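Side-chain contact in putative D-glycero-D-manno-heptose 7-phosphate kinase (Campylobacter jejuni subsp. jejuni, PDB 4N3O), which catalyses the ATP-dependent phosphorylation of D-glycero-alpha-D-manno-heptose 7-phosphate at C-1, an early step in making the nucleotide-activated heptose for capsule polysaccharide: residues K85-R90 / V124-A129. Sequence-based numbering, arbitrary orientation.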
ATOM      1  N   LYS A  85     -20.926 -16.981  13.299  1.00 51.30           N
ATOM      2  CA  LYS A  85     -22.012 -17.264  14.224  1.00 57.13           C
ATOM      3  C   LYS A  85     -21.605 -16.883  15.648  1.00 53.07           C
ATOM      4  O   LYS A  85     -22.363 -16.223  16.346  1.00 54.70           O
ATOM      5  CB  LYS A  85     -22.485 -18.736  14.135  1.00 61.53           C
ATOM      6  CG  LYS A  85     -23.380 -19.000  12.927  1.00 64.67           C
ATOM      7  CD  LYS A  85     -23.941 -20.421  12.883  1.00 69.48           C
ATOM      8  CE  LYS A  85     -22.986 -21.433  12.274  1.00 72.68           C
ATOM      9  NZ  LYS A  85     -22.815 -21.252  10.800  1.00 73.27           N
ATOM     10  N   SER A  86     -20.408 -17.280  16.072  1.00 50.85           N
ATOM     11  CA  SER A  86     -19.937 -16.947  17.420  1.00 50.80           C
ATOM     12  C   SER A  86     -19.980 -15.434  17.633  1.00 52.75           C
ATOM     13  O   SER A  86     -20.387 -14.968  18.685  1.00 53.80           O
ATOM     14  CB  SER A  86     -18.509 -17.419  17.630  1.00 51.28           C
ATOM     15  OG  SER A  86     -18.355 -18.775  17.288  1.00 55.33           O
ATOM     16  N   ILE A  87     -19.530 -14.677  16.630  1.00 48.88           N
ATOM     17  CA  ILE A  87     -19.542 -13.238  16.717  1.00 47.58           C
ATOM     18  C   ILE A  87     -20.987 -12.774  16.822  1.00 47.06           C
ATOM     19  O   ILE A  87     -21.349 -12.040  17.740  1.00 48.36           O
ATOM     20  CB  ILE A  87     -18.841 -12.602  15.498  1.00 46.92           C
ATOM     21  CG1 ILE A  87     -17.335 -12.904  15.556  1.00 47.64           C
ATOM     22  CG2 ILE A  87     -19.081 -11.104  15.476  1.00 45.96           C
ATOM     23  CD1 ILE A  87     -16.592 -12.633  14.267  1.00 46.88           C
ATOM     24  N   TYR A  88     -21.822 -13.211  15.893  1.00 46.51           N
ATOM     25  CA  TYR A  88     -23.229 -12.826  15.935  1.00 49.90           C
ATOM     26  C   TYR A  88     -23.877 -13.157  17.291  1.00 52.57           C
ATOM     27  O   TYR A  88     -24.466 -12.293  17.943  1.00 53.82           O
ATOM     28  CB  TYR A  88     -24.004 -13.510  14.816  1.00 51.13           C
ATOM     29  CG  TYR A  88     -25.477 -13.254  14.906  1.00 50.62           C
ATOM     30  CD1 TYR A  88     -26.005 -12.038  14.519  1.00 48.42           C
ATOM     31  CD2 TYR A  88     -26.346 -14.235  15.388  1.00 53.35           C
ATOM     32  CE1 TYR A  88     -27.364 -11.790  14.611  1.00 51.47           C
ATOM     33  CE2 TYR A  88     -27.705 -14.001  15.477  1.00 54.15           C
ATOM     34  CZ  TYR A  88     -28.209 -12.774  15.089  1.00 52.42           C
ATOM     35  OH  TYR A  88     -29.552 -12.523  15.177  1.00 53.61           O
ATOM     36  N   ASN A  89     -23.756 -14.412  17.708  1.00 53.86           N
ATOM     37  CA  ASN A  89     -24.315 -14.852  18.982  1.00 56.41           C
ATOM     38  C   ASN A  89     -23.895 -13.952  20.150  1.00 55.98           C
ATOM     39  O   ASN A  89     -24.711 -13.609  20.999  1.00 55.53           O
ATOM     40  CB  ASN A  89     -23.909 -16.300  19.262  1.00 58.26           C
ATOM     41  CG  ASN A  89     -24.495 -17.294  18.251  1.00 59.91           C
ATOM     42  OD1 ASN A  89     -25.434 -16.992  17.512  1.00 55.06           O
ATOM     43  ND2 ASN A  89     -23.931 -18.496  18.226  1.00 62.18           N
ATOM     44  N   ARG A  90     -22.636 -13.531  20.161  1.00 52.91           N
ATOM     45  CA  ARG A  90     -22.119 -12.704  21.233  1.00 53.76           C
ATOM     46  C   ARG A  90     -22.671 -11.272  21.170  1.00 54.76           C
ATOM     47  O   ARG A  90     -22.980 -10.674  22.194  1.00 58.30           O
ATOM     48  CB  ARG A  90     -20.598 -12.725  21.189  1.00 56.72           C
ATOM     49  CG  ARG A  90     -19.898 -12.055  22.360  1.00 61.44           C
ATOM     50  CD  ARG A  90     -20.037 -12.809  23.677  1.00 62.97           C
ATOM     51  NE  ARG A  90     -19.266 -12.123  24.718  1.00 67.91           N
ATOM     52  CZ  ARG A  90     -18.002 -12.390  25.043  1.00 69.17           C
ATOM     53  NH1 ARG A  90     -17.326 -13.371  24.447  1.00 69.37           N
ATOM     54  NH2 ARG A  90     -17.411 -11.676  25.994  1.00 72.71           N
ATOM     55  N   VAL A 124     -11.839  -8.949  14.289  1.00 40.57           N
ATOM     56  CA  VAL A 124     -11.862  -7.507  14.586  1.00 39.08           C
ATOM     57  C   VAL A 124     -12.663  -6.720  13.540  1.00 36.13           C
ATOM     58  O   VAL A 124     -13.486  -5.893  13.886  1.00 36.09           O
ATOM     59  CB  VAL A 124     -10.432  -6.953  14.738  1.00 38.43           C
ATOM     60  CG1 VAL A 124     -10.411  -5.436  14.683  1.00 36.95           C
ATOM     61  CG2 VAL A 124      -9.832  -7.449  16.046  1.00 41.83           C
ATOM     62  N   GLY A 125     -12.445  -6.990  12.264  1.00 34.64           N
ATOM     63  CA  GLY A 125     -13.184  -6.272  11.238  1.00 34.25           C
ATOM     64  C   GLY A 125     -14.688  -6.470  11.326  1.00 35.76           C
ATOM     65  O   GLY A 125     -15.451  -5.536  11.138  1.00 37.47           O
ATOM     66  N   VAL A 126     -15.113  -7.688  11.634  1.00 35.64           N
ATOM     67  CA  VAL A 126     -16.536  -8.006  11.723  1.00 34.52           C
ATOM     68  C   VAL A 126     -17.177  -7.366  12.969  1.00 36.88           C
ATOM     69  O   VAL A 126     -18.228  -6.695  12.886  1.00 35.34           O
ATOM     70  CB  VAL A 126     -16.712  -9.521  11.720  1.00 35.38           C
ATOM     71  CG1 VAL A 126     -18.158  -9.896  11.928  1.00 36.57           C
ATOM     72  CG2 VAL A 126     -16.174 -10.091  10.410  1.00 36.05           C
ATOM     73  N   ILE A 127     -16.533  -7.553  14.118  1.00 36.33           N
ATOM     74  CA  ILE A 127     -17.010  -6.963  15.352  1.00 37.64           C
ATOM     75  C   ILE A 127     -17.184  -5.470  15.143  1.00 38.08           C
ATOM     76  O   ILE A 127     -18.194  -4.902  15.529  1.00 38.09           O
ATOM     77  CB  ILE A 127     -16.025  -7.224  16.514  1.00 39.86           C
ATOM     78  CG1 ILE A 127     -16.085  -8.703  16.921  1.00 42.68           C
ATOM     79  CG2 ILE A 127     -16.390  -6.375  17.714  1.00 41.03           C
ATOM     80  CD1 ILE A 127     -14.980  -9.159  17.854  1.00 41.78           C
ATOM     81  N   LYS A 128     -16.197  -4.836  14.510  1.00 39.20           N
ATOM     82  CA  LYS A 128     -16.232  -3.383  14.253  1.00 36.84           C
ATOM     83  C   LYS A 128     -17.390  -2.993  13.359  1.00 36.67           C
ATOM     84  O   LYS A 128     -17.957  -1.923  13.502  1.00 40.78           O
ATOM     85  CB  LYS A 128     -14.918  -2.940  13.619  1.00 36.95           C
ATOM     86  CG  LYS A 128     -14.809  -1.457  13.353  1.00 37.90           C
ATOM     87  CD  LYS A 128     -14.806  -0.605  14.614  1.00 39.76           C
ATOM     88  CE  LYS A 128     -14.721   0.850  14.221  1.00 40.95           C
ATOM     89  NZ  LYS A 128     -14.745   1.734  15.399  1.00 47.61           N
ATOM     90  N   ALA A 129     -17.743  -3.867  12.434  1.00 37.09           N
ATOM     91  CA  ALA A 129     -18.862  -3.605  11.555  1.00 38.41           C
ATOM     92  C   ALA A 129     -20.166  -3.542  12.368  1.00 40.79           C
ATOM     93  O   ALA A 129     -20.982  -2.645  12.181  1.00 39.22           O
ATOM     94  CB  ALA A 129     -18.946  -4.683  10.496  1.00 40.30           C
TER
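Ile87 meets Val126 and Ile127 through aliphatic carbons alone, and no hydrogen bond joins the two helical segments. The tighter part is the Ile87–Val126 pair. Ile87 presents two ends to one methyl group: its CG2 lies 3.9 Å from Val126 CG1, and its CD1 is equally near that same CG1 while also approaching Val126 CB at 4.0 Å. The torsions account for this double contact. In Ile87 the CG2 branch stands opposite the backbone N (chi1 -69°), and an extended second torsion (166°) carries CD1 outward beside it; Val126 turns CG1 away from its own backbone N (chi1 175°). Ile127 adds a looser flank, crossing Ile87 at about a right angle, with a single approach of its CG1 to Ile87 CG2 at 4.1 Å. The closest backbone pair is nevertheless Ile87 CA and Ile127 CA, 6.9 Å apart, a close approach of the two helices at this point. Both helices, 82-96 and 118-134, belong to the N-terminal domain of the GHMP kinase fold, and the second begins within the glycine- and serine-rich run 113-119 that probably binds ATP, as in related kinases. Ile127 also packs on Ala147 of helix 140-153, which extends the buried apolar layer beyond this pair. The side of helix 82-96 turned from this contact is polar, with Ser86 and Asn89 partly exposed there, whereas Arg90, also partly exposed, forms salt bridges through NH2 to Glu149 and through NE to Asp94.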